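Local structure of Lin1840 protein (Listeria innocua serovar 6a, 4ZOC) at residues L141-R146 with Q217-A222; R149-T154 with G407-Y412; L203-V208 with G471-S476; T236-V241 with I268-A273. The protein is a family 3 glycoside hydrolase of beta-1,2-glucan metabolism that probably releases beta-D-glucose from terminal, non-reducing beta-D-glucosyl residues. The protein carries 2 engineered substitutions. One frame throughout, in Å; residues are numbered along the deposited sequence.

Interaction 1: residues L141-R146 with Q217-A222; sequences LVRDPR and QNYLPA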
loop_
_atom_site.group_PDB
_atom_site.type_symbol
_atom_site.label_atom_id
_atom_site.label_comp_id
_atom_site.label_asym_id
_atom_site.label_seq_id
_atom_site.Cartn_x
_atom_site.Cartn_y
_atom_site.Cartn_z
ATOM N N LEU A 141 7.556 9.100 -8.616
ATOM C CA LEU A 141 6.100 9.062 -8.699
ATOM C C LEU A 141 5.540 8.879 -7.291
ATOM O O LEU A 141 6.090 8.083 -6.501
ATOM C CB LEU A 141 5.682 7.864 -9.570
ATOM C CG LEU A 141 4.192 7.698 -9.876
ATOM C CD1 LEU A 141 3.843 8.750 -10.881
ATOM C CD2 LEU A 141 3.941 6.319 -10.406
ATOM N N VAL A 142 4.528 9.691 -6.978
ATOM C CA VAL A 142 3.899 9.667 -5.681
ATOM C C VAL A 142 2.391 9.397 -5.780
ATOM O O VAL A 142 1.653 10.042 -6.577
ATOM C CB VAL A 142 4.202 10.938 -4.870
ATOM C CG1 VAL A 142 5.663 10.988 -4.510
ATOM C CG2 VAL A 142 3.776 12.250 -5.583
ATOM N N ARG A 143 1.942 8.478 -4.928
ATOM C CA ARG A 143 0.518 8.168 -4.758
ATOM C C ARG A 143 0.087 8.236 -3.267
ATOM O O ARG A 143 -1.054 7.877 -2.974
ATOM C CB ARG A 143 0.233 6.805 -5.287
ATOM C CG ARG A 143 0.385 6.667 -6.770
ATOM C CD ARG A 143 0.290 5.189 -7.142
ATOM N NE ARG A 143 0.273 5.041 -8.598
ATOM C CZ ARG A 143 0.243 3.876 -9.239
ATOM N NH1 ARG A 143 0.216 2.759 -8.561
ATOM N NH2 ARG A 143 0.238 3.835 -10.569
ATOM N N ASP A 144 0.983 8.668 -2.365
ATOM C CA ASP A 144 0.783 8.527 -0.921
ATOM C C ASP A 144 1.194 9.819 -0.241
ATOM O O ASP A 144 2.349 10.069 0.065
ATOM C CB ASP A 144 1.546 7.305 -0.382
ATOM C CG ASP A 144 1.213 7.005 1.064
ATOM O OD1 ASP A 144 0.638 7.915 1.774
ATOM O OD2 ASP A 144 1.556 5.872 1.505
ATOM N N PRO A 145 0.214 10.692 0.017
ATOM C CA PRO A 145 0.505 11.943 0.635
ATOM C C PRO A 145 0.897 11.915 2.110
ATOM O O PRO A 145 1.218 12.984 2.675
ATOM C CB PRO A 145 -0.769 12.737 0.403
ATOM C CG PRO A 145 -1.830 11.764 0.239
ATOM C CD PRO A 145 -1.206 10.508 -0.320
ATOM N N ARG A 146 0.939 10.730 2.748
ATOM C CA ARG A 146 1.552 10.632 4.126
ATOM C C ARG A 146 3.006 10.962 4.030
ATOM O O ARG A 146 3.590 11.577 4.953
ATOM C CB ARG A 146 1.365 9.234 4.693
ATOM C CG ARG A 146 -0.057 8.973 5.079
ATOM C CD ARG A 146 -0.288 7.518 5.415
ATOM N NE ARG A 146 -0.138 6.646 4.253
ATOM C CZ ARG A 146 -0.476 5.359 4.241
ATOM N NH1 ARG A 146 -0.933 4.767 5.319
ATOM N NH2 ARG A 146 -0.351 4.651 3.125
ATOM N N GLN A 217 6.439 0.317 -16.015
ATOM C CA GLN A 217 5.266 0.993 -16.575
ATOM C C GLN A 217 5.068 2.411 -16.062
ATOM O O GLN A 217 4.796 3.339 -16.853
ATOM C CB GLN A 217 3.929 0.215 -16.258
ATOM C CG GLN A 217 2.750 0.829 -16.950
ATOM C CD GLN A 217 2.869 0.716 -18.462
ATOM O OE1 GLN A 217 3.069 -0.365 -19.001
ATOM N NE2 GLN A 217 2.723 1.818 -19.137
ATOM N N ASN A 218 5.228 2.570 -14.741
ATOM C CA ASN A 218 4.842 3.794 -14.018
ATOM C C ASN A 218 5.987 4.522 -13.281
ATOM O O ASN A 218 5.996 5.747 -13.189
ATOM C CB ASN A 218 3.679 3.504 -13.103
ATOM C CG ASN A 218 2.392 3.244 -13.891
ATOM O OD1 ASN A 218 2.065 3.971 -14.794
ATOM N ND2 ASN A 218 1.683 2.214 -13.554
ATOM N N TYR A 219 6.935 3.737 -12.777
ATOM C CA TYR A 219 7.906 4.308 -11.819
ATOM C C TYR A 219 9.204 4.753 -12.490
ATOM O O TYR A 219 9.876 5.645 -11.971
ATOM C CB TYR A 219 8.190 3.295 -10.691
ATOM C CG TYR A 219 7.055 3.296 -9.741
ATOM C CD1 TYR A 219 5.940 2.570 -10.005
ATOM C CD2 TYR A 219 7.047 4.134 -8.599
ATOM C CE1 TYR A 219 4.847 2.649 -9.181
ATOM C CE2 TYR A 219 5.973 4.150 -7.770
ATOM C CZ TYR A 219 4.877 3.391 -8.062
ATOM O OH TYR A 219 3.742 3.498 -7.260
ATOM N N LEU A 220 9.578 4.122 -13.609
ATOM C CA LEU A 220 10.813 4.503 -14.305
ATOM C C LEU A 220 10.704 5.589 -15.404
ATOM O O LEU A 220 11.709 6.249 -15.683
ATOM C CB LEU A 220 11.496 3.268 -14.886
ATOM C CG LEU A 220 11.968 2.183 -13.925
ATOM C CD1 LEU A 220 12.620 1.031 -14.711
ATOM C CD2 LEU A 220 12.981 2.809 -13.042
ATOM N N PRO A 221 9.513 5.797 -16.007
ATOM C CA PRO A 221 9.526 6.641 -17.185
ATOM C C PRO A 221 10.063 8.080 -16.965
ATOM O O PRO A 221 10.760 8.613 -17.845
ATOM C CB PRO A 221 8.072 6.705 -17.549
ATOM C CG PRO A 221 7.637 5.239 -17.352
ATOM C CD PRO A 221 8.254 4.978 -15.957
ATOM N N ALA A 222 9.736 8.732 -15.862
ATOM C CA ALA A 222 10.171 10.101 -15.701
ATOM C C ALA A 222 11.686 10.155 -15.576
ATOM O O ALA A 222 12.319 11.039 -16.202
ATOM C CB ALA A 222 9.439 10.834 -14.570
HETATM O O HOH W 1 9.411 6.706 -9.419
HETATM O O HOH W 2 4.085 6.029 -5.869
#
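L141 lays its CD2 methyl over the middle of the Y219 ring, 3.9 Å from the ring centroid and 12° off the ring normal, a CH-pi contact between side chains that cross at about a right angle. With CG anti to the backbone N of L141 (chi1 -175°), this methyl also reaches the backbone of N218, with L141 CD2 3.5 Å from N218 O. Around this apolar centre the polar links run through water. One water accepts from L141 N at 3.1 Å and donates to Y219 O at 2.8 Å; a second donates to L141 O and bonds to Y219 OH, each at 2.9 Å. R143 stretches from CG to NE past the phenol, whose OH sits over one guanidinium face, 3.8 Å from R143 NH1, with guanidinium and ring planes 67° apart. The amide of N218 lies obliquely to the same guanidinium, and its ND2 donates to E214. R143 turns its charge instead to the ring of Y564, a cation-pi contact, and to a bound glycerol. The chemistry is thus a methyl-on-ring centre flanked by two water bridges, which satisfy both backbone polar atoms of L141 without any direct hydrogen bond between 141-146 and 217-222.

Interaction 2: residues R149-T154 with G407-Y412; sequences RVMEST and GGWNVY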
loop_
_atom_site.group_PDB
_atom_site.type_symbol
_atom_site.label_atom_id
_atom_site.label_comp_id
_atom_site.label_asym_id
_atom_site.label_seq_id
_atom_site.Cartn_x
_atom_site.Cartn_y
_atom_site.Cartn_z
ATOM N N ARG A 149 7.889 13.801 1.394
ATOM C CA ARG A 149 8.631 14.139 0.145
ATOM C C ARG A 149 7.744 14.281 -1.096
ATOM O O ARG A 149 8.254 14.646 -2.130
ATOM C CB ARG A 149 9.747 13.105 -0.081
ATOM C CG ARG A 149 10.649 13.001 1.142
ATOM C CD ARG A 149 11.964 12.262 0.850
ATOM N NE ARG A 149 12.826 13.213 0.160
ATOM C CZ ARG A 149 14.156 13.213 0.148
ATOM N NH1 ARG A 149 14.868 12.269 0.757
ATOM N NH2 ARG A 149 14.766 14.199 -0.493
ATOM N N VAL A 150 6.416 14.118 -1.000
ATOM C CA VAL A 150 5.535 14.440 -2.085
ATOM C C VAL A 150 5.772 15.881 -2.527
ATOM O O VAL A 150 5.571 16.172 -3.722
ATOM C CB VAL A 150 4.016 14.211 -1.819
ATOM C CG1 VAL A 150 3.767 12.719 -1.567
ATOM C CG2 VAL A 150 3.501 15.017 -0.658
ATOM N N MET A 151 6.186 16.767 -1.614
ATOM C CA MET A 151 6.359 18.186 -1.990
ATOM C C MET A 151 7.411 18.374 -3.080
ATOM O O MET A 151 7.419 19.388 -3.733
ATOM C CB MET A 151 6.771 19.029 -0.783
ATOM C CG MET A 151 8.074 18.543 -0.080
ATOM S SD MET A 151 9.278 19.832 0.292
ATOM C CE MET A 151 9.674 20.385 -1.345
ATOM N N GLU A 152 8.303 17.403 -3.211
ATOM C CA GLU A 152 9.437 17.432 -4.181
ATOM C C GLU A 152 9.079 16.921 -5.543
ATOM O O GLU A 152 9.843 17.110 -6.460
ATOM C CB GLU A 152 10.610 16.617 -3.651
ATOM C CG GLU A 152 11.227 17.155 -2.372
ATOM C CD GLU A 152 12.048 16.078 -1.712
ATOM O OE1 GLU A 152 13.093 15.696 -2.280
ATOM O OE2 GLU A 152 11.671 15.657 -0.591
ATOM N N SER A 153 7.972 16.189 -5.647
ATOM C CA SER A 153 7.543 15.537 -6.863
ATOM C C SER A 153 6.529 16.418 -7.539
ATOM O O SER A 153 5.923 17.230 -6.875
ATOM C CB SER A 153 6.899 14.183 -6.481
ATOM O OG SER A 153 6.406 13.502 -7.678
ATOM N N THR A 154 6.262 16.198 -8.851
ATOM C CA THR A 154 5.189 16.863 -9.502
ATOM C C THR A 154 3.890 16.071 -9.430
ATOM O O THR A 154 2.893 16.517 -10.070
ATOM C CB THR A 154 5.577 17.344 -10.954
ATOM O OG1 THR A 154 6.130 16.259 -11.757
ATOM C CG2 THR A 154 6.639 18.485 -10.833
ATOM N N GLY A 407 8.544 27.082 1.805
ATOM C CA GLY A 407 8.514 25.636 1.571
ATOM C C GLY A 407 9.630 24.885 2.154
ATOM O O GLY A 407 10.653 25.429 2.465
ATOM N N GLY A 408 9.456 23.594 2.228
ATOM C CA GLY A 408 10.540 22.686 2.518
ATOM C C GLY A 408 11.544 22.599 1.367
ATOM O O GLY A 408 11.313 23.092 0.238
ATOM N N TRP A 409 12.678 21.990 1.648
ATOM C CA TRP A 409 13.762 21.915 0.695
ATOM C C TRP A 409 14.113 23.317 0.162
ATOM O O TRP A 409 14.300 23.582 -1.023
ATOM C CB TRP A 409 13.468 20.879 -0.377
ATOM C CG TRP A 409 13.847 19.524 0.063
ATOM C CD1 TRP A 409 12.983 18.469 0.322
ATOM C CD2 TRP A 409 15.160 19.045 0.360
ATOM N NE1 TRP A 409 13.683 17.398 0.775
ATOM C CE2 TRP A 409 15.027 17.708 0.810
ATOM C CE3 TRP A 409 16.441 19.609 0.286
ATOM C CZ2 TRP A 409 16.143 16.918 1.149
ATOM C CZ3 TRP A 409 17.571 18.803 0.621
ATOM C CH2 TRP A 409 17.425 17.514 1.054
ATOM N N ASN A 410 14.260 24.192 1.118
ATOM C CA ASN A 410 14.726 25.550 0.873
ATOM C C ASN A 410 16.003 25.795 1.697
ATOM O O ASN A 410 15.951 26.227 2.826
ATOM C CB ASN A 410 13.634 26.546 1.246
ATOM C CG ASN A 410 14.165 27.924 1.323
ATOM O OD1 ASN A 410 14.961 28.319 0.485
ATOM N ND2 ASN A 410 13.786 28.646 2.350
ATOM N N VAL A 411 17.142 25.435 1.146
ATOM C CA VAL A 411 18.430 25.403 1.843
ATOM C C VAL A 411 19.057 26.784 1.918
ATOM O O VAL A 411 19.761 27.080 2.891
ATOM C CB VAL A 411 19.382 24.337 1.219
ATOM C CG1 VAL A 411 20.767 24.314 1.831
ATOM C CG2 VAL A 411 18.772 22.939 1.371
ATOM N N TYR A 412 18.766 27.640 0.935
ATOM C CA TYR A 412 19.489 28.887 0.762
ATOM C C TYR A 412 18.643 30.148 0.824
ATOM O O TYR A 412 19.181 31.209 1.053
ATOM C CB TYR A 412 20.255 28.844 -0.558
ATOM C CG TYR A 412 21.316 27.768 -0.574
ATOM C CD1 TYR A 412 22.581 27.994 -0.019
ATOM C CD2 TYR A 412 21.063 26.520 -1.174
ATOM C CE1 TYR A 412 23.555 26.986 -0.061
ATOM C CE2 TYR A 412 22.028 25.475 -1.195
ATOM C CZ TYR A 412 23.285 25.739 -0.639
ATOM O OH TYR A 412 24.303 24.818 -0.610
#
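M151 meets W409 by sulfur and methyl. Its SD lies near the indole plane at the ring edge, 5.1 Å from the centroid of the five-membered ring and 81° off its normal, a Met-aromatic contact. The terminal methyl supplies the apolar part: M151 CE stands 3.9 Å from W409 CB and 3.5 Å from G408 O, while SD rests on the G408 backbone. The M151 chain bends at chi2 (133°) and again at chi3, which folds SD and CE against G408 and the indole. G408 O itself accepts from H94. The polar part is an ion pair within 149-154 that packs against the indole. R149 grips E152 side-on, NE to OE2 at 2.8 Å and NH2 to OE1 at 2.9 Å, both carboxylate oxygens lying near the guanidinium plane. The pair meets the tryptophan obliquely, R149 NH2 to W409 CZ2 at 3.5 Å and E152 OE2 to W409 NE1 at 3.0 Å. Two bonds fix the rotation of the guanidinium, and its NH1 binds Y196. The indole, which also touches the bound glucose, therefore leans on a thioether and on a buried ion pair whose charges probably offset each other in large part, joining the barrel domain to the C-terminal domain.

Interaction 3: residues L203-V208 with G471-S476; sequences LEYNTV and GGEAGS. With BGC (beta-D-glucopyranose), chain G.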
loop_
_atom_site.group_PDB
_atom_site.type_symbol
_atom_site.label_atom_id
_atom_site.label_comp_id
_atom_site.label_asym_id
_atom_site.label_seq_id
_atom_site.Cartn_x
_atom_site.Cartn_y
_atom_site.Cartn_z
ATOM N N LEU A 203 5.857 5.956 5.184
ATOM C CA LEU A 203 6.844 6.061 6.237
ATOM C C LEU A 203 8.246 6.301 5.610
ATOM O O LEU A 203 8.664 5.617 4.708
ATOM C CB LEU A 203 6.806 4.747 7.087
ATOM C CG LEU A 203 7.839 4.578 8.157
ATOM C CD1 LEU A 203 7.794 5.750 9.158
ATOM C CD2 LEU A 203 7.645 3.215 8.865
ATOM N N GLU A 204 8.935 7.327 6.058
ATOM C CA GLU A 204 10.221 7.654 5.438
ATOM C C GLU A 204 11.195 6.513 5.429
ATOM O O GLU A 204 11.364 5.760 6.384
ATOM C CB GLU A 204 10.842 8.887 6.110
ATOM C CG GLU A 204 11.971 9.438 5.361
ATOM C CD GLU A 204 11.549 9.895 4.009
ATOM O OE1 GLU A 204 11.008 11.030 3.845
ATOM O OE2 GLU A 204 11.691 9.112 2.998
ATOM N N TYR A 205 11.849 6.359 4.280
ATOM C CA TYR A 205 12.896 5.340 4.003
ATOM C C TYR A 205 12.371 3.960 3.959
ATOM O O TYR A 205 13.189 3.022 3.855
ATOM C CB TYR A 205 14.090 5.416 4.979
ATOM C CG TYR A 205 14.559 6.827 5.341
ATOM C CD1 TYR A 205 15.117 7.655 4.388
ATOM C CD2 TYR A 205 14.414 7.298 6.608
ATOM C CE1 TYR A 205 15.532 8.931 4.716
ATOM C CE2 TYR A 205 14.783 8.602 6.960
ATOM C CZ TYR A 205 15.386 9.376 6.001
ATOM O OH TYR A 205 15.840 10.625 6.236
ATOM N N ASN A 206 11.061 3.779 4.130
ATOM C CA ASN A 206 10.505 2.440 4.314
ATOM C C ASN A 206 10.457 1.617 3.006
ATOM O O ASN A 206 10.646 2.156 1.897
ATOM C CB ASN A 206 9.099 2.528 4.916
ATOM C CG ASN A 206 8.639 1.255 5.573
ATOM O OD1 ASN A 206 9.435 0.366 5.952
ATOM N ND2 ASN A 206 7.325 1.143 5.719
ATOM N N THR A 207 10.275 0.309 3.184
ATOM C CA THR A 207 10.142 -0.665 2.106
ATOM C C THR A 207 9.284 -0.198 0.912
ATOM O O THR A 207 8.219 0.385 1.045
ATOM C CB THR A 207 9.488 -1.914 2.708
ATOM O OG1 THR A 207 10.293 -2.405 3.771
ATOM C CG2 THR A 207 9.254 -3.020 1.687
ATOM N N VAL A 208 9.800 -0.477 -0.281
ATOM C CA VAL A 208 9.081 -0.304 -1.554
ATOM C C VAL A 208 9.042 -1.669 -2.174
ATOM O O VAL A 208 10.107 -2.378 -2.225
ATOM C CB VAL A 208 9.855 0.623 -2.477
ATOM C CG1 VAL A 208 9.333 0.632 -3.898
ATOM C CG2 VAL A 208 9.857 2.061 -1.906
ATOM N N GLY A 471 6.625 18.326 6.566
ATOM C CA GLY A 471 6.876 17.621 5.330
ATOM C C GLY A 471 8.352 17.687 5.004
ATOM O O GLY A 471 9.193 17.978 5.859
ATOM N N GLY A 472 8.654 17.403 3.764
ATOM C CA GLY A 472 10.029 17.222 3.346
ATOM C C GLY A 472 10.594 15.890 3.817
ATOM O O GLY A 472 9.866 14.972 4.188
ATOM N N GLU A 473 11.916 15.730 3.716
ATOM C CA GLU A 473 12.496 14.489 4.134
ATOM C C GLU A 473 12.250 14.153 5.652
ATOM O O GLU A 473 12.471 14.988 6.527
ATOM C CB GLU A 473 13.978 14.449 3.816
ATOM C CG GLU A 473 14.683 13.136 4.239
ATOM C CD GLU A 473 16.198 13.144 3.959
ATOM O OE1 GLU A 473 16.683 14.135 3.297
ATOM O OE2 GLU A 473 16.912 12.197 4.401
ATOM N N ALA A 474 11.789 12.921 5.928
ATOM C CA ALA A 474 11.557 12.455 7.304
ATOM C C ALA A 474 10.495 13.292 8.013
ATOM O O ALA A 474 10.519 13.475 9.254
ATOM C CB ALA A 474 12.860 12.367 8.105
ATOM N N GLY A 475 9.550 13.747 7.218
ATOM C CA GLY A 475 8.335 14.429 7.661
ATOM C C GLY A 475 7.085 13.633 7.268
ATOM O O GLY A 475 6.253 14.102 6.513
ATOM N N SER A 476 6.990 12.395 7.721
ATOM C CA SER A 476 5.856 11.551 7.415
ATOM C C SER A 476 4.759 11.801 8.435
ATOM O O SER A 476 5.043 11.739 9.686
ATOM C CB SER A 476 6.285 10.068 7.509
ATOM O OG SER A 476 7.113 9.682 6.402
HETATM C C2 BGC G . 21.360 14.585 7.301
HETATM C C3 BGC G . 20.935 13.318 6.483
HETATM C C4 BGC G . 19.970 13.657 5.288
HETATM C C5 BGC G . 20.639 14.806 4.501
HETATM C C6 BGC G . 19.758 15.164 3.347
HETATM C C1 BGC G . 21.985 15.543 6.352
HETATM O O1 BGC G . 22.481 16.706 7.057
HETATM O O2 BGC G . 22.284 14.261 8.334
HETATM O O3 BGC G . 20.345 12.351 7.376
HETATM O O4 BGC G . 19.621 12.484 4.460
HETATM O O5 BGC G . 21.023 15.918 5.375
HETATM O O6 BGC G . 18.560 15.721 3.881
HETATM O O HOH W 3 8.503 11.724 4.988
#
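Y205 and E473 form the tight end of this contact. The phenol OH donates to E473 OE2 at 2.6 Å, using the anti lone pair of the carboxylate, with ring and carboxylate planes 81° apart. E473 runs fully extended, CG anti to its own backbone N (chi1 180°), and so carries its carboxylate out to the glucose: OE2 also accepts from BGC O4 at 2.7 Å, and OE1 from BGC O6 at 2.5 Å. Next to it, E204 bends at chi2 and tucks CG against a face of the Y205 ring. Its OE1 takes the backbone N-H of A474 at 2.9 Å in a nearly straight bond (172°), while OE2 accepts from Y205 N and from W147. Toward S476 the fit slackens. E204 N makes a weak, strongly bent bond to S476 OG at 3.0 Å, and S476 OG has a better partner in G202 O. A water fills in here, donating to E204 OE1 and to S476 OG, each at 2.8 Å. Both segments carry a type II turn, L203 to N206 and G472 to G475. R572 of the second subunit also binds this glucose. Such a meeting of loops from the barrel and C-terminal domains, with the second subunit closing in, forms the glucose pocket of this family 3 beta-glucosidase.

Interaction 4: residues T236-V241 with I268-A273; sequences TAFNVV and ISAWGA. Engineered in segment 268-273: A270 (natural residue Asp). With BGC (beta-D-glucopyranose), chain G.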
loop_
_atom_site.group_PDB
_atom_site.type_symbol
_atom_site.label_atom_id
_atom_site.label_comp_id
_atom_site.label_asym_id
_atom_site.label_seq_id
_atom_site.Cartn_x
_atom_site.Cartn_y
_atom_site.Cartn_z
ATOM N N THR A 236 21.297 7.729 -6.342
ATOM C CA THR A 236 20.586 6.493 -5.860
ATOM C C THR A 236 19.465 6.802 -4.857
ATOM O O THR A 236 19.413 7.926 -4.329
ATOM C CB THR A 236 21.572 5.524 -5.201
ATOM O OG1 THR A 236 21.971 6.001 -3.889
ATOM C CG2 THR A 236 22.750 5.231 -6.155
ATOM N N ALA A 237 18.572 5.809 -4.626
ATOM C CA ALA A 237 17.507 5.978 -3.641
ATOM C C ALA A 237 17.851 5.247 -2.321
ATOM O O ALA A 237 18.602 4.286 -2.299
ATOM C CB ALA A 237 16.200 5.390 -4.223
ATOM N N PHE A 238 17.218 5.698 -1.236
ATOM C CA PHE A 238 17.334 5.034 0.029
ATOM C C PHE A 238 16.680 3.673 0.158
ATOM O O PHE A 238 17.110 2.844 1.013
ATOM C CB PHE A 238 16.775 5.910 1.116
ATOM C CG PHE A 238 17.570 7.142 1.378
ATOM C CD1 PHE A 238 18.892 7.036 1.831
ATOM C CD2 PHE A 238 17.013 8.389 1.209
ATOM C CE1 PHE A 238 19.612 8.161 2.138
ATOM C CE2 PHE A 238 17.754 9.535 1.529
ATOM C CZ PHE A 238 19.045 9.420 1.946
ATOM N N ASN A 239 15.655 3.455 -0.659
ATOM C CA ASN A 239 14.776 2.261 -0.493
ATOM C C ASN A 239 15.344 1.043 -1.129
ATOM O O ASN A 239 16.141 1.139 -2.077
ATOM C CB ASN A 239 13.390 2.482 -1.084
ATOM C CG ASN A 239 13.434 3.045 -2.513
ATOM O OD1 ASN A 239 13.837 4.198 -2.721
ATOM N ND2 ASN A 239 13.086 2.229 -3.494
ATOM N N VAL A 240 14.918 -0.108 -0.647
ATOM C CA VAL A 240 15.002 -1.359 -1.511
ATOM C C VAL A 240 14.184 -1.279 -2.794
ATOM O O VAL A 240 13.140 -0.621 -2.835
ATOM C CB VAL A 240 14.578 -2.620 -0.745
ATOM C CG1 VAL A 240 15.442 -2.904 0.478
ATOM C CG2 VAL A 240 13.072 -2.578 -0.323
ATOM N N VAL A 241 14.695 -1.838 -3.869
ATOM C CA VAL A 241 13.956 -2.132 -5.105
ATOM C C VAL A 241 13.963 -3.651 -5.205
ATOM O O VAL A 241 14.993 -4.278 -5.293
ATOM C CB VAL A 241 14.607 -1.442 -6.284
ATOM C CG1 VAL A 241 13.951 -1.848 -7.600
ATOM C CG2 VAL A 241 14.479 0.077 -6.118
ATOM N N ILE A 268 25.799 9.102 -8.096
ATOM C CA ILE A 268 26.130 9.514 -6.716
ATOM C C ILE A 268 25.126 8.884 -5.767
ATOM O O ILE A 268 23.930 8.735 -6.093
ATOM C CB ILE A 268 26.116 11.117 -6.602
ATOM C CG1 ILE A 268 26.599 11.566 -5.200
ATOM C CG2 ILE A 268 24.735 11.690 -6.943
ATOM C CD1 ILE A 268 26.600 13.125 -4.990
ATOM N N SER A 269 25.600 8.457 -4.620
ATOM C CA SER A 269 24.725 7.977 -3.582
ATOM C C SER A 269 23.911 9.063 -2.991
ATOM O O SER A 269 24.364 10.197 -2.865
ATOM C CB SER A 269 25.512 7.253 -2.467
ATOM O OG SER A 269 26.142 8.137 -1.519
ATOM N N ALA A 270 22.685 8.727 -2.562
ATOM C CA ALA A 270 22.010 9.550 -1.588
ATOM C C ALA A 270 22.868 9.599 -0.296
ATOM O O ALA A 270 23.821 8.759 -0.115
ATOM C CB ALA A 270 20.599 9.043 -1.343
ATOM N N TRP A 271 22.554 10.528 0.638
ATOM C CA TRP A 271 23.385 10.736 1.801
ATOM C C TRP A 271 23.502 9.490 2.671
ATOM O O TRP A 271 22.530 9.000 3.181
ATOM C CB TRP A 271 22.901 11.883 2.635
ATOM C CG TRP A 271 23.762 12.264 3.838
ATOM C CD1 TRP A 271 23.993 11.514 4.946
ATOM C CD2 TRP A 271 24.446 13.500 4.050
ATOM N NE1 TRP A 271 24.748 12.194 5.845
ATOM C CE2 TRP A 271 25.031 13.431 5.327
ATOM C CE3 TRP A 271 24.500 14.697 3.357
ATOM C CZ2 TRP A 271 25.759 14.494 5.880
ATOM C CZ3 TRP A 271 25.259 15.731 3.876
ATOM C CH2 TRP A 271 25.837 15.642 5.141
ATOM N N GLY A 272 24.753 9.015 2.823
ATOM C CA GLY A 272 25.059 7.858 3.586
ATOM C C GLY A 272 24.502 6.531 3.046
ATOM O O GLY A 272 24.665 5.512 3.729
ATOM N N ALA A 273 23.899 6.491 1.840
ATOM C CA ALA A 273 23.173 5.324 1.423
ATOM C C ALA A 273 24.125 4.146 1.152
ATOM O O ALA A 273 23.716 2.961 1.153
ATOM C CB ALA A 273 22.393 5.638 0.152
HETATM C C2 BGC G . 21.360 14.585 7.301
HETATM C C3 BGC G . 20.935 13.318 6.483
HETATM C C4 BGC G . 19.970 13.657 5.288
HETATM C C5 BGC G . 20.639 14.806 4.501
HETATM C C6 BGC G . 19.758 15.164 3.347
HETATM C C1 BGC G . 21.985 15.543 6.352
HETATM O O1 BGC G . 22.481 16.706 7.057
HETATM O O2 BGC G . 22.284 14.261 8.334
HETATM O O3 BGC G . 20.345 12.351 7.376
HETATM O O4 BGC G . 19.621 12.484 4.460
HETATM O O5 BGC G . 21.023 15.918 5.375
HETATM O O6 BGC G . 18.560 15.721 3.881
#
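T236 OG1 is shared by two groups: the backbone N-H of A270 donates to it at 3.1 Å, and it is hydrogen-bonded to the hydroxyl of T247. The threonine's own N donates to I268 O at 2.8 Å, nearly along the C=O axis, so one residue ties down both I268 and A270. A270, engineered from aspartate, sends its CB over one face of the F238 ring, 3.9 Å from the centroid and toward the rim, and also to 3.4 Å from T236 O, a buried oxygen without a hydrogen-bond partner. At the edge of the F238 ring, W271 O lies near the ring plane, 3.2 Å from F238 CE1; R572 of the second subunit donates to that same oxygen. Beyond A270 the chain makes a type II turn closed by A273 N on A270 O, an oxygen that S269 OG meets from the opposite face. The turn presents W271, with CG anti to the backbone N (chi1 -176°), to the glucose: BGC C1 sits 3.7 Å above the indole plane, over its centre. Neighbouring parallel strands, 233-236 and 266-268, thus end in loops at the sugar pocket, the usual site of catalysis in a TIM barrel.

Three of the contacts converge on the glucose pocket. Interactions 3 and 4 both touch the sugar, E473 by its carboxylate and W271 by its ring, and lie 13 Å apart between centres; Y205 and F238 pack edge-to-face to join them. Interaction 2 adds W409, whose CZ2 is 3.6 Å from E473 OE1, and backs the site with R149, whose CG lies 3.4 Å from E204 OE1. Interaction 1 stands apart from the sugar. It touches interaction 2 through V142 and V150 and interaction 3 through R146 O and S476 CB, but stays about 7 Å, nearest atoms, from interaction 4. Interactions 2 and 3 join the two domains; 1 and 4 stay in the barrel.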